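Local coordinates for protein caspase subunit p21 (Drosophila melanogaster, PDB 3SIR) that cleaves protein substrates as a cysteine protease in the caspase activation cascade that carries out apoptosis, at residues 20-25 with 81-86; 74-79 with 115-120; 137-142 with 176-181; 208-213 with 250-255. The protein carries 1 engineered substitution. All blocks are in the same frame, centred on the assembly; numbering follows the deposited sequence.

Three of the four contacts are largely buried; contact 3, at the active-site end of the sheet, is only partly so. Contacts 1 and 3 both reach the central sheet but differ in chemistry: contact 3 is a parallel ladder of backbone hydrogen bonds, whereas contact 1 sets a loop beside a strand through a methionine. Contact 2 binds a helix to a short 3-10 turn by aromatic packing and adjoins contact 1, where His-83 is hydrogen-bonded to the carbonyl of Ser-78. Contact 4 joins a helix start to the chain's C-terminal region near the second subunit and meets contact 1 where Phe-255 packs on Arg-20. No hydrogen bond crosses contacts 1 and 2; one crosses contact 4.

Contact 1 (20-25 with 81-86); sequences RGMALI and QNHSDS
No hydrogen bond crosses between the two segments here; the main link is a thioether, Met-22 sending its sulfur to the rim of the His-83 ring and its methyl to the amide of Gln-81. The sulfur SD of Met-22 lies 4.7 Å from the ring centroid of His-83, at 90° to the ring normal, an edge-on Met-aromatic approach in which CE1 of His-83 is the nearest ring atom at 3.6 Å. The side chain reaches that far because it is extended beyond CG, crossing the imidazole at about a right angle. Its methyl CE continues past the ring and abuts the amide of Gln-81, nearly equidistant from OE1 and NE2.

At the other end Gly-21 CA meets the side chain of Ser-86, 3.8 Å from OG, and the glycine has a positive phi of 146°, a conformation in which a beta carbon would collide with the preceding carbonyl oxygen. Residues 83-86 form a type I turn, closed by Ser-86 N to His-83 O at 2.8 Å. This turn ends the return from helix 68-79 into strand 86-95, part of a beta-alpha-beta crossover that starts at strand 59-65 and passes over strand 19-28, the strand lying between the two in the sheet.

NE2 of His-83 is hydrogen-bonded to the backbone carbonyl of the engineered Ser-78, which probably limits the ring's rotation. As the donor, NE2 carries the proton, so a neutral ring would have ND1 unprotonated. Met-22 probably adds a mainly dispersive contact at the ring's edge.

Contact 2 (74-79 with 115-120); sequences TIEYSA and WSFFTA. Engineered in segment 74-79: Ser-78 (natural residue Ala).
Ala-79, at the end of helix 68-79, fits its methyl between two consecutive phenylalanines, and this is the closely packed part of the contact. Its CB lies 3.7 Å from Phe-117 CB and stands over one face of the Phe-118 ring, 4.1 Å from the centroid, 25° off the normal and offset toward the rim. One turn earlier, Ile-75 addresses the same ring differently: CG2, anti to its backbone N, lies at the ring edge, though its exact approach is doubtful, the two side chains meeting at about a right angle.

The helix belongs to the layer covering one side of the central sheet of the caspase alpha/beta fold. Accordingly Ile-75 also packs on Phe-26 of strand 19-28, and Phe-118 on Phe-172 of strand 172-179.

Toward solvent the packing becomes a single CH-pi pair. Glu-76 lays its CG over the centre of the Phe-117 ring, 3.7 Å from the centroid and only 8° off the normal, with its carboxylate 26° from the ring plane. Ser-116 OG lies over the opposite face of this partly exposed ring.

Contact 3 (137-142 with 176-181); sequences ACQGDR and YSTVPG
Tyr-176 reaches across from its strand to the turn that follows Cys-138, and its side chain can be traced outward. From CB the ring departs anti to the backbone N (chi1 179°), which carries it along the side where Ala-137 sits. CE1 is the first ring atom to meet Ala-137 CB; CZ follows at 3.6 Å, the methyl lying obliquely to the ring. OH, the tip, comes nearest to Ala-137 CB and also lies 3.9 Å from Asp-141 CB, without a hydrogen bond across the contact.

The backbones beside this ring form a parallel ladder. Ala-137 N donates to Ser-177 O at 2.8 Å, in the carbonyl plane; Val-179 N donates to Ala-137 O as the middle rung, though its modelled length is too short to be trusted; and Gln-139 N closes on Val-179 O at 2.8 Å, tilted 30° from the carbonyl plane. The chain then turns back, with Cys-138 N bonded to Asp-141 OD2 at 3.1 Å. Residues 137-140 belong to the QACXG signature of caspases, and Cys-138 is probably the catalytic nucleophile, as in other caspases. Its SG lies 4.1 Å from Val-179 CG1, on the face opposite Ala-137 and Thr-178. The Val-179 side chain is about 6 Å from that of His-96, the other probable catalytic residue. Past the strand end, Gln-139 CG packs on Thr-178 CB.

Tyr-176 also makes an edge-to-face pair with Tyr-164 of the small sheet 143-144/164-165. In the main sheet, strand 131-138 runs between 86-95 and 172-179, and strand 244-247 lies antiparallel beyond; no helix is modelled between the two segments joined here.

Contact 4 (208-213 with 250-255); sequences RLDILT and TRILRF
Segments 208-211 and 252-255 run 124° apart, closest where the CA atoms of Asp-210 and Arg-254 stand 4.7 Å from each other. A single hydrogen bond crosses: Ile-211 N, in the first turn of helix 211-223, donates to Leu-253 O at 2.9 Å, the donor lying nearly along the C=O axis. Asp-210 holds the N-cap position immediately before helix 211-223.

Arg-254 folds over this helix start. Bent at chi3 (-69°), its chain passes CG by Leu-209 O at 3.6 Å and lays one face of the guanidinium on Asp-210 CB, which sits 3.1 Å from the plane, toward the rim. From the C-terminal segment, Ile-252 CG2 meets the same CB at 3.6 Å. Ile-211 faces the other segment directly: its CG2 packs on Leu-253 CB at 3.8 Å, and its CD1 reaches Phe-255 CE2 at 4.1 Å. The dimer interface is close by, with Ile-252 packing on Phe-217 of the second subunit.

Asp-210 and Arg-254 carry opposite charges but form no salt bridge, OD2 to NH2 being 4.5 Å, with the oxygen well out of the guanidinium plane. Their attraction is therefore probably a general electrostatic one, while the directed link is an amide of the first helical turn satisfied by the C-terminal segment.

Contact 1 (20-25 with 81-86)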
loop_
_atom_site.group_PDB
_atom_site.type_symbol
_atom_site.label_atom_id
_atom_site.label_comp_id
_atom_site.label_asym_id
_atom_site.label_seq_id
_atom_site.Cartn_x
_atom_site.Cartn_y
_atom_site.Cartn_z
ATOM N N ARG A 20 -4.946 -19.883 -11.235
ATOM C CA ARG A 20 -4.769 -18.551 -10.665
ATOM C C ARG A 20 -4.522 -18.604 -9.163
ATOM O O ARG A 20 -3.514 -18.100 -8.671
ATOM C CB ARG A 20 -5.975 -17.661 -10.975
ATOM C CG ARG A 20 -6.000 -16.352 -10.190
ATOM C CD ARG A 20 -5.295 -15.214 -10.922
ATOM N NE ARG A 20 -5.843 -14.977 -12.257
ATOM C CZ ARG A 20 -5.124 -15.034 -13.373
ATOM N NH1 ARG A 20 -3.818 -15.261 -13.305
ATOM N NH2 ARG A 20 -5.697 -14.824 -14.551
ATOM N N GLY A 21 -5.434 -19.244 -8.440
ATOM C CA GLY A 21 -5.253 -19.482 -7.010
ATOM C C GLY A 21 -6.581 -19.426 -6.284
ATOM O O GLY A 21 -7.625 -19.245 -6.909
ATOM N N MET A 22 -6.543 -19.588 -4.965
ATOM C CA MET A 22 -7.752 -19.509 -4.146
ATOM C C MET A 22 -8.189 -18.068 -3.926
ATOM O O MET A 22 -7.366 -17.216 -3.595
ATOM C CB MET A 22 -7.518 -20.142 -2.777
ATOM C CG MET A 22 -7.215 -21.626 -2.806
ATOM S SD MET A 22 -6.758 -22.207 -1.160
ATOM C CE MET A 22 -6.259 -23.880 -1.566
ATOM N N ALA A 23 -9.499 -17.853 -3.924
ATOM C CA ALA A 23 -10.095 -16.759 -3.164
ATOM C C ALA A 23 -10.837 -17.281 -1.934
ATOM O O ALA A 23 -11.695 -18.157 -2.037
ATOM C CB ALA A 23 -11.026 -15.941 -4.051
ATOM N N LEU A 24 -10.450 -16.789 -0.761
ATOM C CA LEU A 24 -11.185 -17.064 0.466
ATOM C C LEU A 24 -11.869 -15.808 0.991
ATOM O O LEU A 24 -11.224 -14.940 1.587
ATOM C CB LEU A 24 -10.252 -17.637 1.530
ATOM C CG LEU A 24 -9.120 -18.511 0.991
ATOM C CD1 LEU A 24 -8.598 -19.450 2.072
ATOM C CD2 LEU A 24 -9.587 -19.290 -0.229
ATOM N N ILE A 25 -13.169 -15.700 0.732
ATOM C CA ILE A 25 -13.966 -14.591 1.243
ATOM C C ILE A 25 -14.673 -14.919 2.558
ATOM O O ILE A 25 -15.623 -15.698 2.587
ATOM C CB ILE A 25 -15.022 -14.158 0.222
ATOM C CG1 ILE A 25 -14.349 -13.789 -1.105
ATOM C CG2 ILE A 25 -15.855 -13.017 0.782
ATOM C CD1 ILE A 25 -15.304 -13.683 -2.270
ATOM N N GLN A 81 -1.552 -25.664 2.429
ATOM C CA GLN A 81 -1.746 -26.357 1.165
ATOM C C GLN A 81 -0.545 -26.175 0.251
ATOM O O GLN A 81 0.369 -25.405 0.557
ATOM C CB GLN A 81 -3.022 -25.875 0.477
ATOM C CG GLN A 81 -4.213 -25.830 1.414
ATOM C CD GLN A 81 -5.536 -25.906 0.684
ATOM O OE1 GLN A 81 -5.637 -26.514 -0.380
ATOM N NE2 GLN A 81 -6.556 -25.269 1.246
ATOM N N ASN A 82 -0.507 -26.977 -0.810
ATOM C CA ASN A 82 0.510 -26.858 -1.846
ATOM C C ASN A 82 -0.029 -26.034 -3.006
ATOM O O ASN A 82 -0.852 -26.510 -3.792
ATOM C CB ASN A 82 0.945 -28.246 -2.328
ATOM C CG ASN A 82 1.507 -28.235 -3.743
ATOM O OD1 ASN A 82 1.757 -27.175 -4.320
ATOM N ND2 ASN A 82 1.666 -29.420 -4.324
ATOM N N HIS A 83 0.395 -24.774 -3.068
ATOM C CA HIS A 83 0.005 -23.900 -4.163
ATOM C C HIS A 83 1.082 -23.809 -5.242
ATOM O O HIS A 83 1.168 -22.811 -5.956
ATOM C CB HIS A 83 -0.354 -22.517 -3.628
ATOM C CG HIS A 83 -1.290 -22.547 -2.458
ATOM N ND1 HIS A 83 -2.658 -22.462 -2.596
ATOM C CD2 HIS A 83 -1.052 -22.668 -1.130
ATOM C CE1 HIS A 83 -3.221 -22.474 -1.401
ATOM N NE2 HIS A 83 -2.271 -22.627 -0.495
ATOM N N SER A 84 1.816 -24.902 -5.436
ATOM C CA SER A 84 2.806 -25.014 -6.510
ATOM C C SER A 84 2.277 -24.612 -7.886
ATOM O O SER A 84 3.058 -24.240 -8.764
ATOM C CB SER A 84 3.349 -26.445 -6.594
ATOM O OG SER A 84 4.222 -26.728 -5.520
ATOM N N ASP A 85 1.004 -24.906 -8.130
ATOM C CA ASP A 85 0.369 -24.644 -9.415
ATOM C C ASP A 85 -0.423 -23.339 -9.390
ATOM O O ASP A 85 -1.190 -23.046 -10.313
ATOM C CB ASP A 85 -0.563 -25.798 -9.779
ATOM C CG ASP A 85 0.174 -27.115 -9.935
ATOM O OD1 ASP A 85 1.424 -27.100 -9.916
ATOM O OD2 ASP A 85 -0.495 -28.161 -10.085
ATOM N N SER A 86 -0.252 -22.574 -8.315
ATOM C CA SER A 86 -0.963 -21.315 -8.144
ATOM C C SER A 86 -0.149 -20.126 -8.657
ATOM O O SER A 86 1.055 -20.031 -8.403
ATOM C CB SER A 86 -1.331 -21.116 -6.668
ATOM O OG SER A 86 -2.423 -21.944 -6.297
#

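Contact 2 (74-79 with 115-120)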
loop_
_atom_site.group_PDB
_atom_site.type_symbol
_atom_site.label_atom_id
_atom_site.label_comp_id
_atom_site.label_asym_id
_atom_site.label_seq_id
_atom_site.Cartn_x
_atom_site.Cartn_y
_atom_site.Cartn_z
ATOM N N THR A 74 -9.063 -21.135 9.300
ATOM C CA THR A 74 -9.365 -21.502 7.920
ATOM C C THR A 74 -8.263 -20.984 7.009
ATOM O O THR A 74 -7.909 -21.612 6.011
ATOM C CB THR A 74 -10.707 -20.910 7.470
ATOM O OG1 THR A 74 -11.764 -21.486 8.249
ATOM C CG2 THR A 74 -10.946 -21.201 6.001
ATOM N N ILE A 75 -7.673 -19.869 7.419
ATOM C CA ILE A 75 -6.538 -19.288 6.723
ATOM C C ILE A 75 -5.282 -20.115 6.974
ATOM O O ILE A 75 -4.589 -20.502 6.029
ATOM C CB ILE A 75 -6.300 -17.844 7.187
ATOM C CG1 ILE A 75 -7.526 -16.979 6.881
ATOM C CG2 ILE A 75 -5.042 -17.276 6.549
ATOM C CD1 ILE A 75 -7.393 -15.539 7.346
ATOM N N GLU A 76 -5.021 -20.433 8.239
ATOM C CA GLU A 76 -3.855 -21.244 8.584
ATOM C C GLU A 76 -3.765 -22.500 7.731
ATOM O O GLU A 76 -2.717 -22.797 7.161
ATOM C CB GLU A 76 -3.862 -21.631 10.063
ATOM C CG GLU A 76 -2.589 -22.338 10.514
ATOM C CD GLU A 76 -2.702 -22.913 11.916
ATOM O OE1 GLU A 76 -3.269 -22.231 12.801
ATOM O OE2 GLU A 76 -2.247 -24.061 12.119
ATOM N N TYR A 77 -4.885 -23.207 7.611
ATOM C CA TYR A 77 -4.924 -24.499 6.930
ATOM C C TYR A 77 -4.748 -24.404 5.415
ATOM O O TYR A 77 -4.328 -25.365 4.773
ATOM C CB TYR A 77 -6.217 -25.239 7.269
ATOM C CG TYR A 77 -6.194 -25.869 8.640
ATOM C CD1 TYR A 77 -5.358 -26.946 8.913
ATOM C CD2 TYR A 77 -6.915 -25.315 9.689
ATOM C CE1 TYR A 77 -5.299 -27.502 10.179
ATOM C CE2 TYR A 77 -6.850 -25.851 10.963
ATOM C CZ TYR A 77 -6.039 -26.944 11.202
ATOM O OH TYR A 77 -5.978 -27.480 12.469
ATOM N N SER A 78 -5.039 -23.234 4.856
ATOM C CA SER A 78 -4.888 -23.006 3.426
ATOM C C SER A 78 -3.463 -22.575 3.108
ATOM O O SER A 78 -2.944 -22.829 2.019
ATOM C CB SER A 78 -5.860 -21.920 2.976
ATOM O OG SER A 78 -6.148 -21.051 4.057
ATOM N N ALA A 79 -2.849 -21.868 4.050
ATOM C CA ALA A 79 -1.408 -21.683 4.018
ATOM C C ALA A 79 -0.729 -23.038 3.851
ATOM O O ALA A 79 0.254 -23.164 3.121
ATOM C CB ALA A 79 -0.936 -21.002 5.291
ATOM N N TRP A 115 0.183 -13.980 9.575
ATOM C CA TRP A 115 1.031 -13.655 8.439
ATOM C C TRP A 115 2.219 -14.607 8.354
ATOM O O TRP A 115 2.585 -15.063 7.269
ATOM C CB TRP A 115 1.505 -12.208 8.542
ATOM C CG TRP A 115 0.548 -11.351 9.309
ATOM C CD1 TRP A 115 0.248 -11.449 10.637
ATOM C CD2 TRP A 115 -0.316 -10.340 8.776
ATOM N NE1 TRP A 115 -0.700 -10.515 10.979
ATOM C CE2 TRP A 115 -1.071 -9.829 9.852
ATOM C CE3 TRP A 115 -0.550 -9.842 7.490
ATOM C CZ2 TRP A 115 -2.035 -8.839 9.684
ATOM C CZ3 TRP A 115 -1.493 -8.841 7.328
ATOM C CH2 TRP A 115 -2.223 -8.350 8.417
ATOM N N SER A 116 2.746 -14.998 9.509
ATOM C CA SER A 116 3.866 -15.930 9.532
ATOM C C SER A 116 3.570 -17.132 8.646
ATOM O O SER A 116 4.470 -17.682 8.014
ATOM C CB SER A 116 4.180 -16.388 10.958
ATOM O OG SER A 116 3.014 -16.852 11.613
ATOM N N PHE A 117 2.306 -17.537 8.602
ATOM C CA PHE A 117 1.935 -18.772 7.918
ATOM C C PHE A 117 2.265 -18.709 6.435
ATOM O O PHE A 117 2.369 -19.741 5.774
ATOM C CB PHE A 117 0.450 -19.081 8.111
ATOM C CG PHE A 117 0.076 -19.339 9.537
ATOM C CD1 PHE A 117 0.849 -20.177 10.322
ATOM C CD2 PHE A 117 -0.973 -18.655 10.125
ATOM C CE1 PHE A 117 0.536 -20.385 11.656
ATOM C CE2 PHE A 117 -1.275 -18.840 11.461
ATOM C CZ PHE A 117 -0.498 -19.677 12.238
ATOM N N PHE A 118 2.428 -17.492 5.925
ATOM C CA PHE A 118 2.492 -17.262 4.485
ATOM C C PHE A 118 3.891 -16.858 4.015
ATOM O O PHE A 118 4.139 -16.760 2.814
ATOM C CB PHE A 118 1.471 -16.199 4.068
ATOM C CG PHE A 118 0.041 -16.622 4.254
ATOM C CD1 PHE A 118 -0.574 -17.450 3.331
ATOM C CD2 PHE A 118 -0.688 -16.196 5.353
ATOM C CE1 PHE A 118 -1.881 -17.873 3.518
ATOM C CE2 PHE A 118 -2.001 -16.605 5.541
ATOM C CZ PHE A 118 -2.594 -17.456 4.628
ATOM N N THR A 119 4.794 -16.569 4.947
ATOM C CA THR A 119 6.139 -16.165 4.550
ATOM C C THR A 119 6.642 -17.145 3.493
ATOM O O THR A 119 6.018 -18.184 3.269
ATOM C CB THR A 119 7.118 -16.131 5.740
ATOM O OG1 THR A 119 7.425 -17.469 6.150
ATOM C CG2 THR A 119 6.522 -15.372 6.907
ATOM N N ALA A 120 7.749 -16.813 2.834
ATOM C CA ALA A 120 8.397 -17.756 1.924
ATOM C C ALA A 120 8.964 -18.973 2.659
ATOM O O ALA A 120 8.856 -20.108 2.184
ATOM C CB ALA A 120 9.483 -17.061 1.120
#

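Contact 3 (137-142 with 176-181)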
loop_
_atom_site.group_PDB
_atom_site.type_symbol
_atom_site.label_atom_id
_atom_site.label_comp_id
_atom_site.label_asym_id
_atom_site.label_seq_id
_atom_site.Cartn_x
_atom_site.Cartn_y
_atom_site.Cartn_z
ATOM N N ALA A 137 -12.873 -3.385 7.498
ATOM C CA ALA A 137 -12.853 -3.350 8.957
ATOM C C ALA A 137 -13.758 -2.243 9.476
ATOM O O ALA A 137 -14.450 -1.586 8.702
ATOM C CB ALA A 137 -11.432 -3.157 9.466
ATOM N N CYS A 138 -13.759 -2.054 10.791
ATOM C CA CYS A 138 -14.645 -1.088 11.427
ATOM C C CYS A 138 -13.873 0.186 11.735
ATOM O O CYS A 138 -12.666 0.139 11.988
ATOM C CB CYS A 138 -15.206 -1.662 12.729
ATOM S SG CYS A 138 -16.776 -2.533 12.567
ATOM N N GLN A 139 -14.587 1.306 11.797
ATOM C CA GLN A 139 -13.967 2.584 12.120
ATOM C C GLN A 139 -13.643 2.668 13.607
ATOM O O GLN A 139 -13.660 3.746 14.203
ATOM C CB GLN A 139 -14.860 3.753 11.689
ATOM C CG GLN A 139 -14.245 4.631 10.602
ATOM C CD GLN A 139 -15.254 5.576 9.967
ATOM O OE1 GLN A 139 -16.078 6.181 10.659
ATOM N NE2 GLN A 139 -15.197 5.703 8.644
ATOM N N GLY A 140 -13.364 1.518 14.210
ATOM C CA GLY A 140 -12.880 1.474 15.582
ATOM C C GLY A 140 -11.628 0.632 15.685
ATOM O O GLY A 140 -10.853 0.769 16.626
ATOM N N ASP A 141 -11.430 -0.242 14.706
ATOM C CA ASP A 141 -10.174 -0.968 14.567
ATOM C C ASP A 141 -9.033 -0.037 14.166
ATOM O O ASP A 141 -9.269 1.106 13.780
ATOM C CB ASP A 141 -10.331 -2.106 13.559
ATOM C CG ASP A 141 -11.417 -3.085 13.960
ATOM O OD1 ASP A 141 -11.160 -3.926 14.847
ATOM O OD2 ASP A 141 -12.557 -2.951 13.470
ATOM N N ARG A 142 -7.798 -0.485 14.378
ATOM C CA ARG A 142 -6.625 0.295 14.005
ATOM C C ARG A 142 -5.927 -0.359 12.819
ATOM O O ARG A 142 -6.013 -1.572 12.635
ATOM C CB ARG A 142 -5.650 0.400 15.182
ATOM C CG ARG A 142 -6.286 0.792 16.510
ATOM C CD ARG A 142 -5.698 -0.006 17.669
ATOM N NE ARG A 142 -4.652 0.729 18.378
ATOM C CZ ARG A 142 -3.792 0.176 19.231
ATOM N NH1 ARG A 142 -3.839 -1.126 19.479
ATOM N NH2 ARG A 142 -2.893 0.928 19.852
ATOM N N TYR A 176 -7.070 -2.019 2.440
ATOM C CA TYR A 176 -7.741 -1.890 3.726
ATOM C C TYR A 176 -8.657 -0.670 3.782
ATOM O O TYR A 176 -8.241 0.445 3.472
ATOM C CB TYR A 176 -6.716 -1.832 4.857
ATOM C CG TYR A 176 -7.331 -1.672 6.228
ATOM C CD1 TYR A 176 -7.310 -2.716 7.146
ATOM C CD2 TYR A 176 -7.892 -0.464 6.621
ATOM C CE1 TYR A 176 -7.851 -2.565 8.407
ATOM C CE2 TYR A 176 -8.400 -0.293 7.895
ATOM C CZ TYR A 176 -8.399 -1.354 8.773
ATOM O OH TYR A 176 -8.995 -1.219 10.004
ATOM N N SER A 177 -9.909 -0.895 4.169
ATOM C CA SER A 177 -10.857 0.191 4.385
ATOM C C SER A 177 -11.656 -0.034 5.665
ATOM O O SER A 177 -11.718 -1.150 6.188
ATOM C CB SER A 177 -11.802 0.328 3.187
ATOM O OG SER A 177 -12.493 1.568 3.208
ATOM N N THR A 178 -12.261 1.040 6.164
ATOM C CA THR A 178 -13.044 0.992 7.395
ATOM C C THR A 178 -14.524 1.090 7.070
ATOM O O THR A 178 -14.944 2.011 6.378
ATOM C CB THR A 178 -12.701 2.179 8.302
ATOM O OG1 THR A 178 -12.383 3.315 7.485
ATOM C CG2 THR A 178 -11.519 1.840 9.197
ATOM N N VAL A 179 -15.312 0.175 7.626
ATOM C CA VAL A 179 -16.768 0.280 7.635
ATOM C C VAL A 179 -17.267 0.960 8.918
ATOM O O VAL A 179 -16.709 0.755 9.995
ATOM C CB VAL A 179 -17.403 -1.127 7.473
ATOM C CG1 VAL A 179 -18.060 -1.599 8.765
ATOM C CG2 VAL A 179 -18.376 -1.161 6.298
ATOM N N PRO A 180 -18.249 1.868 8.797
ATOM C CA PRO A 180 -18.735 2.544 10.000
ATOM C C PRO A 180 -19.494 1.574 10.897
ATOM O O PRO A 180 -20.393 0.875 10.424
ATOM C CB PRO A 180 -19.709 3.578 9.437
ATOM C CG PRO A 180 -20.279 2.900 8.241
ATOM C CD PRO A 180 -19.144 2.089 7.648
ATOM N N GLY A 181 -19.138 1.531 12.175
ATOM C CA GLY A 181 -19.800 0.630 13.110
ATOM C C GLY A 181 -20.811 1.293 14.031
ATOM O O GLY A 181 -20.876 0.974 15.218
#

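Contact 4 (208-213 with 250-255)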
loop_
_atom_site.group_PDB
_atom_site.type_symbol
_atom_site.label_atom_id
_atom_site.label_comp_id
_atom_site.label_asym_id
_atom_site.label_seq_id
_atom_site.Cartn_x
_atom_site.Cartn_y
_atom_site.Cartn_z
ATOM N N ARG A 208 -6.765 -5.526 -17.916
ATOM C CA ARG A 208 -6.099 -4.538 -18.753
ATOM C C ARG A 208 -4.862 -3.964 -18.065
ATOM O O ARG A 208 -3.905 -3.568 -18.730
ATOM C CB ARG A 208 -7.078 -3.420 -19.126
ATOM C CG ARG A 208 -8.441 -3.922 -19.604
ATOM C CD ARG A 208 -9.340 -2.777 -20.057
ATOM N NE ARG A 208 -10.256 -3.192 -21.116
ATOM C CZ ARG A 208 -10.998 -2.358 -21.839
ATOM N NH1 ARG A 208 -10.984 -1.056 -21.581
ATOM N NH2 ARG A 208 -11.750 -2.823 -22.829
ATOM N N LEU A 209 -4.828 -4.059 -16.739
ATOM C CA LEU A 209 -4.117 -3.093 -15.905
ATOM C C LEU A 209 -3.415 -3.770 -14.730
ATOM O O LEU A 209 -3.932 -4.730 -14.160
ATOM C CB LEU A 209 -5.097 -2.044 -15.376
ATOM C CG LEU A 209 -5.091 -0.683 -16.069
ATOM C CD1 LEU A 209 -6.256 0.150 -15.559
ATOM C CD2 LEU A 209 -3.771 0.018 -15.807
ATOM N N ASP A 210 -2.295 -3.198 -14.299
ATOM C CA ASP A 210 -1.521 -3.779 -13.207
ATOM C C ASP A 210 -2.077 -3.374 -11.844
ATOM O O ASP A 210 -2.666 -2.302 -11.700
ATOM C CB ASP A 210 -0.039 -3.407 -13.332
ATOM C CG ASP A 210 0.309 -2.116 -12.615
ATOM O OD1 ASP A 210 0.971 -2.183 -11.556
ATOM O OD2 ASP A 210 -0.029 -1.032 -13.136
ATOM N N ILE A 211 -1.916 -4.249 -10.857
ATOM C CA ILE A 211 -2.746 -4.221 -9.657
ATOM C C ILE A 211 -2.779 -2.846 -8.986
ATOM O O ILE A 211 -3.834 -2.390 -8.538
ATOM C CB ILE A 211 -2.301 -5.292 -8.647
ATOM C CG1 ILE A 211 -3.295 -5.391 -7.484
ATOM C CG2 ILE A 211 -0.897 -5.006 -8.149
ATOM C CD1 ILE A 211 -4.633 -5.990 -7.872
ATOM N N LEU A 212 -1.642 -2.155 -8.995
ATOM C CA LEU A 212 -1.469 -0.959 -8.178
ATOM C C LEU A 212 -2.092 0.281 -8.819
ATOM O O LEU A 212 -2.483 1.222 -8.123
ATOM C CB LEU A 212 0.013 -0.713 -7.884
ATOM C CG LEU A 212 0.713 -1.708 -6.958
ATOM C CD1 LEU A 212 2.217 -1.468 -6.960
ATOM C CD2 LEU A 212 0.153 -1.638 -5.543
ATOM N N THR A 213 -2.187 0.270 -10.147
ATOM C CA THR A 213 -2.938 1.289 -10.873
ATOM C C THR A 213 -4.421 0.929 -10.947
ATOM O O THR A 213 -5.280 1.802 -11.087
ATOM C CB THR A 213 -2.400 1.489 -12.305
ATOM O OG1 THR A 213 -2.626 0.298 -13.063
ATOM C CG2 THR A 213 -0.905 1.789 -12.298
ATOM N N THR A 250 7.204 -7.260 -4.879
ATOM C CA THR A 250 8.508 -7.070 -5.494
ATOM C C THR A 250 8.424 -6.919 -7.015
ATOM O O THR A 250 9.434 -6.631 -7.660
ATOM C CB THR A 250 9.468 -8.221 -5.136
ATOM O OG1 THR A 250 8.828 -9.473 -5.410
ATOM C CG2 THR A 250 9.844 -8.164 -3.661
ATOM N N ARG A 251 7.211 -7.002 -7.566
ATOM C CA ARG A 251 7.016 -7.064 -9.015
ATOM C C ARG A 251 5.636 -6.587 -9.465
ATOM O O ARG A 251 4.673 -6.627 -8.702
ATOM C CB ARG A 251 7.257 -8.487 -9.532
ATOM C CG ARG A 251 8.217 -9.317 -8.687
ATOM C CD ARG A 251 9.011 -10.292 -9.543
ATOM N NE ARG A 251 9.197 -11.579 -8.881
ATOM C CZ ARG A 251 9.643 -12.675 -9.486
ATOM N NH1 ARG A 251 10.012 -12.626 -10.759
ATOM N NH2 ARG A 251 9.690 -13.827 -8.826
ATOM N N ILE A 252 5.522 -6.281 -10.755
ATOM C CA ILE A 252 4.258 -5.874 -11.364
ATOM C C ILE A 252 3.300 -7.048 -11.512
ATOM O O ILE A 252 3.521 -7.938 -12.340
ATOM C CB ILE A 252 4.493 -5.308 -12.777
ATOM C CG1 ILE A 252 5.470 -4.134 -12.728
ATOM C CG2 ILE A 252 3.179 -4.915 -13.442
ATOM C CD1 ILE A 252 6.222 -3.936 -14.021
ATOM N N LEU A 253 2.154 -6.949 -10.846
ATOM C CA LEU A 253 1.157 -8.013 -10.881
ATOM C C LEU A 253 0.067 -7.685 -11.896
ATOM O O LEU A 253 -0.564 -6.636 -11.816
ATOM C CB LEU A 253 0.558 -8.220 -9.486
ATOM C CG LEU A 253 -0.735 -9.023 -9.310
ATOM C CD1 LEU A 253 -0.849 -10.110 -10.356
ATOM C CD2 LEU A 253 -0.780 -9.634 -7.919
ATOM N N ARG A 254 -0.153 -8.584 -12.848
ATOM C CA ARG A 254 -1.236 -8.419 -13.813
ATOM C C ARG A 254 -1.883 -9.756 -14.168
ATOM O O ARG A 254 -1.223 -10.663 -14.678
ATOM C CB ARG A 254 -0.734 -7.724 -15.080
ATOM C CG ARG A 254 -1.834 -7.079 -15.908
ATOM C CD ARG A 254 -1.270 -6.426 -17.158
ATOM N NE ARG A 254 -0.468 -5.242 -16.850
ATOM C CZ ARG A 254 0.735 -5.276 -16.284
ATOM N NH1 ARG A 254 1.262 -6.432 -15.903
ATOM N NH2 ARG A 254 1.400 -4.148 -16.070
ATOM N N PHE A 255 -3.171 -9.874 -13.860
ATOM C CA PHE A 255 -3.927 -11.092 -14.120
ATOM C C PHE A 255 -4.032 -11.329 -15.618
ATOM O O PHE A 255 -4.997 -10.902 -16.252
ATOM C CB PHE A 255 -5.329 -10.983 -13.518
ATOM C CG PHE A 255 -5.336 -10.727 -12.036
ATOM C CD1 PHE A 255 -5.077 -11.752 -11.140
ATOM C CD2 PHE A 255 -5.633 -9.469 -11.538
ATOM C CE1 PHE A 255 -5.074 -11.519 -9.780
ATOM C CE2 PHE A 255 -5.662 -9.235 -10.175
ATOM C CZ PHE A 255 -5.374 -10.261 -9.296
#